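Local coordinates for fucoxanthin chlorophyll a/c-binding protein Lhcq11 (Chaetoceros gracilis, PDB 6L4U) that probably harvests light as an antenna subunit, binding chlorophylls a and c and carotenoids such as fucoxanthin for energy transfer toward a photosystem, at residues W94-E99 / N217-M222; R171-G176 / P184-V189. One frame throughout, in Å; residues are numbered along the deposited sequence.

Contact 1 (W94-E99 / N217-M222); sequences WYRHSE and NGRLAM. With CLA (chlorophyll a), chain B.
The helix segments carrying E99 and R219 cross at 71° with axes 12.4 Å apart, and the CA atoms of these two residues, 8.1 Å from each other, are the closest across the pair. Side chains reach across the gap, with a chlorophyll a lying against them. CG of E99 is anti to the backbone N (chi1 178°) and the chain stays extended, which carries the carboxylate over the macrocycle, where OE1 binds the magnesium at 2.5 Å. The other oxygen, OE2, takes a nearly straight hydrogen bond from NE of R219; the modelled 2.4 Å between these two atoms is doubtfully short. Carboxylate and guanidinium planes are 29° apart, and the guanidinium lies on the pigment with C1D 3.3 Å above its plane, near its centre. Such a glutamate–arginine bridge between two crossing long helices, with the glutamate also holding chlorophyll magnesium, is characteristic of the light-harvesting chlorophyll-binding fold. R96, bent at chi2 and chi3, forms a salt bridge with E99 of its own helix, NH1 to OE1 2.8 Å, while its NH2 donates to the ester carbonyl oxygen O1D at 2.5 Å. A leucine in place of R219 would probably leave E99 OE2 without its charged mate across the helices and the carboxylate less firmly oriented over the magnesium. Three residues after R219, M222 sets CE 3.6 Å from CHC of the ring.

Contact 2 (R171-G176 / P184-V189); sequences RRTEGG and PGKNMV. With KC1 (Chlorophyll c1), chain C.
R172, T173 and G176 meet K186 and M188 within the surface loop that follows helix 148-171; its 184-189 part, with G185, K186 and N187, also lines a chlorophyll c1 site. Neither segment is regular helix or strand, and the contact is made by van der Waals touches. M188, bent at chi3, turns its methyl group back so that CE rests 3.4 Å from the carbonyl O of R172 and also meets CB of that arginine. Its sulfur lies across T173, with SD 3.5 Å from OG1. T173 and K186 come tip to tip, CG2 of the threonine 3.6 Å from CE of the lysine. CG of K186 sits between its backbone N and carbonyl carbon (chi1 64°), and after an extended run the chain turns at chi4 (-69°). That bend brings NZ to H169 ND1 and T183 O, two hydrogen bonds that hold the ammonium group, while G176 O stays 3.8 Å from NZ. G176 has backbone angles at which a side chain would clash with the preceding carbonyl. At the pigment, G185 O lies 3.0 Å from O2D of the chlorophyll c1. K186 NZ and T173 OG1 both bond to H169, tying the loop to the end of helix 148-171, where F168 makes a local cation-pi contact with R172, while R104 of helix 89-115 hydrogen-bonds G185 O.

From the N terminus, the chain first lays down 94-99 on helix 89-115, then runs through helix 148-171 to reach 171-176. After seven intervening residues, 184-189 closes the short loop of contact 2, and only on helix 208-230 does 217-222 close the much longer loop of contact 1. Contact 2 is thus nested inside contact 1. The former is a local fold-back at the surface; the latter joins two long helices near the centre of the chain. Although their centres are 18 Å apart, the two touch directly: P184 packs on R96, CG to CG at 3.8 Å, and on H97, bringing the loop beyond helix 148-171 against helix 89-115.

Contact 1 (W94-E99 / N217-M222)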
loop_
_atom_site.group_PDB
_atom_site.type_symbol
_atom_site.label_atom_id
_atom_site.label_comp_id
_atom_site.label_asym_id
_atom_site.label_seq_id
_atom_site.Cartn_x
_atom_site.Cartn_y
_atom_site.Cartn_z
ATOM N N TRP Y 94 30.918 40.835 45.785
ATOM C CA TRP Y 94 29.478 40.624 45.845
ATOM C C TRP Y 94 29.007 40.449 47.280
ATOM O O TRP Y 94 27.879 40.829 47.612
ATOM C CB TRP Y 94 29.089 39.409 45.005
ATOM C CG TRP Y 94 27.622 39.160 44.987
ATOM C CD1 TRP Y 94 26.935 38.253 45.735
ATOM C CD2 TRP Y 94 26.651 39.841 44.191
ATOM N NE1 TRP Y 94 25.596 38.322 45.450
ATOM C CE2 TRP Y 94 25.395 39.290 44.503
ATOM C CE3 TRP Y 94 26.722 40.863 43.243
ATOM C CZ2 TRP Y 94 24.220 39.726 43.900
ATOM C CZ3 TRP Y 94 25.560 41.293 42.645
ATOM C CH2 TRP Y 94 24.324 40.730 42.978
ATOM N N TYR Y 95 29.857 39.889 48.143
ATOM C CA TYR Y 95 29.506 39.763 49.551
ATOM C C TYR Y 95 29.501 41.121 50.238
ATOM O O TYR Y 95 28.707 41.356 51.155
ATOM C CB TYR Y 95 30.477 38.818 50.259
ATOM C CG TYR Y 95 30.369 37.358 49.880
ATOM C CD1 TYR Y 95 29.269 36.869 49.189
ATOM C CD2 TYR Y 95 31.375 36.465 50.225
ATOM C CE1 TYR Y 95 29.181 35.539 48.845
ATOM C CE2 TYR Y 95 31.293 35.132 49.887
ATOM C CZ TYR Y 95 30.194 34.675 49.198
ATOM O OH TYR Y 95 30.109 33.346 48.859
ATOM N N ARG Y 96 30.380 42.032 49.814
ATOM C CA ARG Y 96 30.435 43.344 50.451
ATOM C C ARG Y 96 29.312 44.245 49.955
ATOM O O ARG Y 96 28.725 44.997 50.741
ATOM C CB ARG Y 96 31.798 43.990 50.207
ATOM C CG ARG Y 96 31.980 45.363 50.842
ATOM C CD ARG Y 96 31.624 45.369 52.324
ATOM N NE ARG Y 96 32.691 44.825 53.152
ATOM C CZ ARG Y 96 32.488 44.183 54.296
ATOM N NH1 ARG Y 96 31.254 44.006 54.748
ATOM N NH2 ARG Y 96 33.518 43.720 54.987
ATOM N N HIS Y 97 29.006 44.187 48.654
ATOM C CA HIS Y 97 27.929 45.006 48.110
ATOM C C HIS Y 97 26.574 44.578 48.646
ATOM O O HIS Y 97 25.704 45.424 48.877
ATOM C CB HIS Y 97 27.925 44.943 46.584
ATOM C CG HIS Y 97 27.052 45.975 45.940
ATOM N ND1 HIS Y 97 27.559 47.108 45.340
ATOM C CD2 HIS Y 97 25.707 46.053 45.810
ATOM C CE1 HIS Y 97 26.565 47.837 44.869
ATOM N NE2 HIS Y 97 25.430 47.218 45.138
ATOM N N SER Y 98 26.377 43.281 48.859
ATOM C CA SER Y 98 25.091 42.830 49.358
ATOM C C SER Y 98 24.946 43.014 50.860
ATOM O O SER Y 98 23.817 42.991 51.353
ATOM C CB SER Y 98 24.858 41.367 48.999
ATOM O OG SER Y 98 23.573 40.973 49.434
ATOM N N GLU Y 99 26.048 43.182 51.600
ATOM C CA GLU Y 99 25.912 43.503 53.018
ATOM C C GLU Y 99 25.395 44.921 53.207
ATOM O O GLU Y 99 24.481 45.152 54.007
ATOM C CB GLU Y 99 27.239 43.320 53.765
ATOM C CG GLU Y 99 27.122 43.701 55.248
ATOM C CD GLU Y 99 28.166 43.083 56.167
ATOM O OE1 GLU Y 99 29.119 42.438 55.704
ATOM O OE2 GLU Y 99 28.022 43.240 57.391
ATOM N N ASN Y 217 26.211 50.349 61.718
ATOM C CA ASN Y 217 24.874 50.837 62.030
ATOM C C ASN Y 217 23.810 50.162 61.179
ATOM O O ASN Y 217 22.625 50.210 61.531
ATOM C CB ASN Y 217 24.811 52.355 61.845
ATOM C CG ASN Y 217 25.462 53.102 62.982
ATOM O OD1 ASN Y 217 24.799 53.497 63.941
ATOM N ND2 ASN Y 217 26.769 53.303 62.881
ATOM N N GLY Y 218 24.214 49.541 60.072
ATOM C CA GLY Y 218 23.332 48.739 59.255
ATOM C C GLY Y 218 23.226 47.312 59.742
ATOM O O GLY Y 218 22.151 46.715 59.652
ATOM N N ARG Y 219 24.334 46.765 60.262
ATOM C CA ARG Y 219 24.354 45.392 60.766
ATOM C C ARG Y 219 23.410 45.214 61.946
ATOM O O ARG Y 219 22.732 44.186 62.059
ATOM C CB ARG Y 219 25.770 45.008 61.188
ATOM C CG ARG Y 219 26.651 44.477 60.090
ATOM C CD ARG Y 219 28.097 44.434 60.543
ATOM N NE ARG Y 219 29.001 44.086 59.454
ATOM C CZ ARG Y 219 30.320 43.992 59.577
ATOM N NH1 ARG Y 219 30.894 44.212 60.749
ATOM N NH2 ARG Y 219 31.062 43.674 58.529
ATOM N N LEU Y 220 23.348 46.212 62.828
ATOM C CA LEU Y 220 22.461 46.131 63.980
ATOM C C LEU Y 220 21.005 46.311 63.563
ATOM O O LEU Y 220 20.093 45.854 64.258
ATOM C CB LEU Y 220 22.882 47.172 65.018
ATOM C CG LEU Y 220 22.414 47.021 66.465
ATOM C CD1 LEU Y 220 23.544 47.382 67.409
ATOM C CD2 LEU Y 220 21.227 47.912 66.736
ATOM N N ALA Y 221 20.766 46.958 62.421
ATOM C CA ALA Y 221 19.399 47.097 61.936
ATOM C C ALA Y 221 18.856 45.789 61.388
ATOM O O ALA Y 221 17.662 45.508 61.544
ATOM C CB ALA Y 221 19.327 48.174 60.863
ATOM N N MET Y 222 19.705 44.987 60.740
ATOM C CA MET Y 222 19.240 43.730 60.164
ATOM C C MET Y 222 18.887 42.724 61.252
ATOM O O MET Y 222 17.909 41.981 61.121
ATOM C CB MET Y 222 20.291 43.171 59.206
ATOM C CG MET Y 222 20.769 44.206 58.206
ATOM S SD MET Y 222 22.394 43.929 57.484
ATOM C CE MET Y 222 22.259 42.227 57.004
HETATM MG MG CLA B . 28.784 40.641 57.413
HETATM C CHA CLA B . 32.200 40.235 57.688
HETATM C CHB CLA B . 29.017 39.780 54.137
HETATM C CHC CLA B . 25.414 40.553 57.359
HETATM C CHD CLA B . 28.660 40.922 61.117
HETATM N NA CLA B . 30.314 40.058 56.141
HETATM C C1A CLA B . 31.585 40.031 56.325
HETATM C C2A CLA B . 32.438 39.726 55.112
HETATM C C3A CLA B . 31.390 39.668 54.022
HETATM C C4A CLA B . 30.154 39.846 54.831
HETATM C CMA CLA B . 31.562 40.885 53.125
HETATM C CAA CLA B . 33.074 38.320 55.250
HETATM C CBA CLA B . 32.973 37.298 54.112
HETATM C CGA CLA B . 31.901 36.276 54.413
HETATM O O1A CLA B . 32.084 35.384 55.221
HETATM O O2A CLA B . 30.625 36.381 53.730
HETATM N NB CLA B . 27.422 40.215 55.955
HETATM C C1B CLA B . 27.660 39.945 54.673
HETATM C C2B CLA B . 26.443 39.813 53.828
HETATM C C3B CLA B . 25.366 40.046 54.809
HETATM C C4B CLA B . 26.095 40.273 56.086
HETATM C CMB CLA B . 26.304 39.515 52.365
HETATM C CAB CLA B . 23.902 40.039 54.568
HETATM C CBB CLA B . 23.112 39.175 55.175
HETATM N NC CLA B . 27.373 40.716 58.920
HETATM C C1C CLA B . 26.050 40.674 58.681
HETATM C C2C CLA B . 25.192 40.760 59.894
HETATM C C3C CLA B . 26.164 40.869 60.988
HETATM C C4C CLA B . 27.460 40.834 60.271
HETATM C CMC CLA B . 23.698 40.743 60.024
HETATM C CAC CLA B . 25.896 40.989 62.468
HETATM C CBC CLA B . 25.872 39.581 63.016
HETATM N ND CLA B . 30.000 40.545 59.046
HETATM C C1D CLA B . 29.951 40.778 60.461
HETATM C C2D CLA B . 31.253 40.862 61.158
HETATM C C3D CLA B . 32.154 40.649 60.002
HETATM C C4D CLA B . 31.369 40.476 58.874
HETATM C CMD CLA B . 31.728 41.086 62.563
HETATM C CAD CLA B . 33.568 40.528 59.593
HETATM O OBD CLA B . 34.580 40.646 60.372
HETATM C CBD CLA B . 33.619 40.321 58.137
HETATM C CGD CLA B . 34.144 41.609 57.589
HETATM O O1D CLA B . 33.384 42.456 57.155
HETATM O O2D CLA B . 35.566 41.887 57.598
HETATM C CED CLA B . 36.005 43.240 57.547
HETATM C C1 CLA B . 29.455 36.152 54.498
HETATM C C2 CLA B . 28.368 35.415 53.753
HETATM C C3 CLA B . 27.075 35.631 54.059
HETATM C C4 CLA B . 26.696 36.594 55.146
HETATM C C5 CLA B . 25.980 34.894 53.332
HETATM C C6 CLA B . 25.435 33.718 54.140
HETATM C C7 CLA B . 24.108 34.073 54.805
HETATM C C8 CLA B . 23.499 32.892 55.533
HETATM C C9 CLA B . 22.282 32.378 54.773
HETATM C C10 CLA B . 23.143 33.310 56.952
HETATM C C11 CLA B . 22.478 32.175 57.717
HETATM C C12 CLA B . 21.461 32.727 58.704
HETATM C C13 CLA B . 22.159 33.434 59.856
HETATM C C14 CLA B . 22.813 32.435 60.802
HETATM C C15 CLA B . 21.145 34.306 60.581
HETATM C C16 CLA B . 20.066 33.488 61.283
HETATM C C17 CLA B . 19.309 34.337 62.298
HETATM C C18 CLA B . 18.642 35.530 61.627
HETATM C C19 CLA B . 18.986 36.826 62.354
HETATM C C20 CLA B . 17.134 35.333 61.536
#

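Contact 2 (R171-G176 / P184-V189)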
loop_
_atom_site.group_PDB
_atom_site.type_symbol
_atom_site.label_atom_id
_atom_site.label_comp_id
_atom_site.label_asym_id
_atom_site.label_seq_id
_atom_site.Cartn_x
_atom_site.Cartn_y
_atom_site.Cartn_z
ATOM N N ARG Y 171 28.373 52.152 33.257
ATOM C CA ARG Y 171 28.736 53.101 32.212
ATOM C C ARG Y 171 29.272 54.419 32.750
ATOM O O ARG Y 171 30.109 55.049 32.095
ATOM C CB ARG Y 171 27.527 53.382 31.317
ATOM C CG ARG Y 171 27.069 52.187 30.510
ATOM C CD ARG Y 171 26.028 52.566 29.474
ATOM N NE ARG Y 171 25.686 51.418 28.645
ATOM C CZ ARG Y 171 24.636 50.636 28.859
ATOM N NH1 ARG Y 171 24.407 49.602 28.067
ATOM N NH2 ARG Y 171 23.813 50.887 29.865
ATOM N N ARG Y 172 28.814 54.853 33.923
ATOM C CA ARG Y 172 29.155 56.166 34.456
ATOM C C ARG Y 172 30.153 56.089 35.605
ATOM O O ARG Y 172 30.115 56.925 36.512
ATOM C CB ARG Y 172 27.886 56.892 34.897
ATOM C CG ARG Y 172 26.947 57.222 33.755
ATOM C CD ARG Y 172 25.725 57.955 34.262
ATOM N NE ARG Y 172 25.018 58.650 33.194
ATOM C CZ ARG Y 172 23.915 59.367 33.379
ATOM N NH1 ARG Y 172 23.394 59.479 34.592
ATOM N NH2 ARG Y 172 23.338 59.973 32.352
ATOM N N THR Y 173 31.044 55.105 35.582
ATOM C CA THR Y 173 32.036 54.901 36.627
ATOM C C THR Y 173 33.429 54.928 36.011
ATOM O O THR Y 173 33.639 54.401 34.913
ATOM C CB THR Y 173 31.794 53.565 37.347
ATOM O OG1 THR Y 173 30.438 53.508 37.810
ATOM C CG2 THR Y 173 32.725 53.395 38.530
ATOM N N GLU Y 174 34.377 55.559 36.718
ATOM C CA GLU Y 174 35.765 55.587 36.267
ATOM C C GLU Y 174 36.401 54.199 36.279
ATOM O O GLU Y 174 37.319 53.937 35.496
ATOM C CB GLU Y 174 36.573 56.568 37.126
ATOM C CG GLU Y 174 36.824 56.144 38.578
ATOM C CD GLU Y 174 35.710 56.544 39.536
ATOM O OE1 GLU Y 174 34.603 56.893 39.073
ATOM O OE2 GLU Y 174 35.945 56.507 40.762
ATOM N N GLY Y 175 35.933 53.302 37.146
ATOM C CA GLY Y 175 36.479 51.962 37.213
ATOM C C GLY Y 175 35.626 50.934 36.499
ATOM O O GLY Y 175 36.138 50.095 35.752
ATOM N N GLY Y 176 34.318 51.000 36.717
ATOM C CA GLY Y 176 33.396 50.031 36.163
ATOM C C GLY Y 176 32.464 49.484 37.221
ATOM O O GLY Y 176 32.247 50.127 38.252
ATOM N N PRO Y 184 32.104 48.624 45.912
ATOM C CA PRO Y 184 30.856 47.898 46.191
ATOM C C PRO Y 184 29.858 48.655 47.053
ATOM O O PRO Y 184 28.748 48.157 47.257
ATOM C CB PRO Y 184 31.345 46.632 46.906
ATOM C CG PRO Y 184 32.626 47.031 47.530
ATOM C CD PRO Y 184 33.257 48.035 46.615
ATOM N N GLY Y 185 30.186 49.829 47.570
ATOM C CA GLY Y 185 29.218 50.530 48.387
ATOM C C GLY Y 185 28.684 51.803 47.767
ATOM O O GLY Y 185 27.765 52.417 48.316
ATOM N N LYS Y 186 29.219 52.187 46.604
ATOM C CA LYS Y 186 29.086 53.571 46.160
ATOM C C LYS Y 186 27.697 53.876 45.600
ATOM O O LYS Y 186 27.304 55.046 45.577
ATOM C CB LYS Y 186 30.170 53.913 45.140
ATOM C CG LYS Y 186 30.082 53.123 43.872
ATOM C CD LYS Y 186 31.147 53.520 42.893
ATOM C CE LYS Y 186 30.974 52.734 41.621
ATOM N NZ LYS Y 186 31.273 51.289 41.789
ATOM N N ASN Y 187 26.973 52.854 45.115
ATOM C CA ASN Y 187 25.512 52.866 44.892
ATOM C C ASN Y 187 25.082 54.016 43.967
ATOM O O ASN Y 187 24.423 54.971 44.382
ATOM C CB ASN Y 187 24.788 52.915 46.249
ATOM C CG ASN Y 187 23.280 52.610 46.169
ATOM O OD1 ASN Y 187 22.578 52.962 45.222
ATOM N ND2 ASN Y 187 22.782 51.943 47.203
ATOM N N MET Y 188 25.497 53.930 42.707
ATOM C CA MET Y 188 25.421 55.084 41.811
ATOM C C MET Y 188 24.015 55.244 41.240
ATOM O O MET Y 188 23.665 54.656 40.220
ATOM C CB MET Y 188 26.448 54.961 40.695
ATOM C CG MET Y 188 27.816 55.504 41.059
ATOM S SD MET Y 188 28.781 55.973 39.613
ATOM C CE MET Y 188 27.517 56.783 38.632
ATOM N N VAL Y 189 23.203 56.054 41.916
ATOM C CA VAL Y 189 22.002 56.675 41.354
ATOM C C VAL Y 189 21.994 58.140 41.783
ATOM O O VAL Y 189 22.175 58.442 42.972
ATOM C CB VAL Y 189 20.707 55.949 41.767
ATOM C CG1 VAL Y 189 20.487 54.705 40.931
ATOM C CG2 VAL Y 189 20.753 55.549 43.232
HETATM N NB KC1 C . 25.067 56.183 55.444
HETATM N ND KC1 C . 24.171 55.899 51.506
HETATM C C1A KC1 C . 27.171 56.966 51.884
HETATM C C1B KC1 C . 26.247 56.410 56.006
HETATM C C1C KC1 C . 22.209 55.202 54.888
HETATM C C1D KC1 C . 23.040 55.547 50.693
HETATM C C2A KC1 C . 28.602 57.476 51.954
HETATM C C2B KC1 C . 26.309 56.175 57.467
HETATM C C2C KC1 C . 20.813 54.705 54.855
HETATM C C2D KC1 C . 23.216 55.701 49.233
HETATM C C3A KC1 C . 28.843 57.479 53.446
HETATM C C3B KC1 C . 24.926 55.737 57.767
HETATM C C3C KC1 C . 20.511 54.599 53.422
HETATM C C3D KC1 C . 24.613 56.203 49.216
HETATM C C4A KC1 C . 27.524 56.977 53.926
HETATM C C4B KC1 C . 24.253 55.790 56.431
HETATM C C4C KC1 C . 21.781 55.054 52.801
HETATM C C4D KC1 C . 25.064 56.279 50.523
HETATM C CAA KC1 C . 28.844 58.933 51.554
HETATM C CAB KC1 C . 24.370 55.349 59.093
HETATM C CAC KC1 C . 19.234 54.137 52.762
HETATM C CAD KC1 C . 25.707 56.661 48.338
HETATM C CBA KC1 C . 29.671 59.130 50.283
HETATM C CBB KC1 C . 23.199 55.743 59.563
HETATM C CBC KC1 C . 18.398 55.360 52.464
HETATM C CBD KC1 C . 26.876 57.018 49.169
HETATM C CED KC1 C . 29.739 54.601 49.789
HETATM C CGA KC1 C . 30.930 58.294 50.252
HETATM C CGD KC1 C . 28.030 56.134 48.810
HETATM C CHA KC1 C . 26.452 56.775 50.576
HETATM C CHB KC1 C . 27.413 56.867 55.246
HETATM C CHC KC1 C . 22.844 55.431 56.197
HETATM C CHD KC1 C . 21.816 55.068 51.326
HETATM C CMA KC1 C . 29.931 56.482 53.776
HETATM C CMB KC1 C . 27.487 56.338 58.381
HETATM C CMC KC1 C . 19.911 54.385 56.004
HETATM C CMD KC1 C . 22.375 55.482 48.006
HETATM N NA KC1 C . 26.601 56.695 53.004
HETATM N NC KC1 C . 22.761 55.396 53.679
HETATM O O1A KC1 C . 31.704 58.266 51.191
HETATM O O1D KC1 C . 28.713 56.389 47.833
HETATM O O2A KC1 C . 31.244 57.512 49.069
HETATM O O2D KC1 C . 28.373 54.997 49.648
HETATM O OBD KC1 C . 25.630 56.723 47.063
HETATM MG MG KC1 C . 24.623 56.252 53.455
#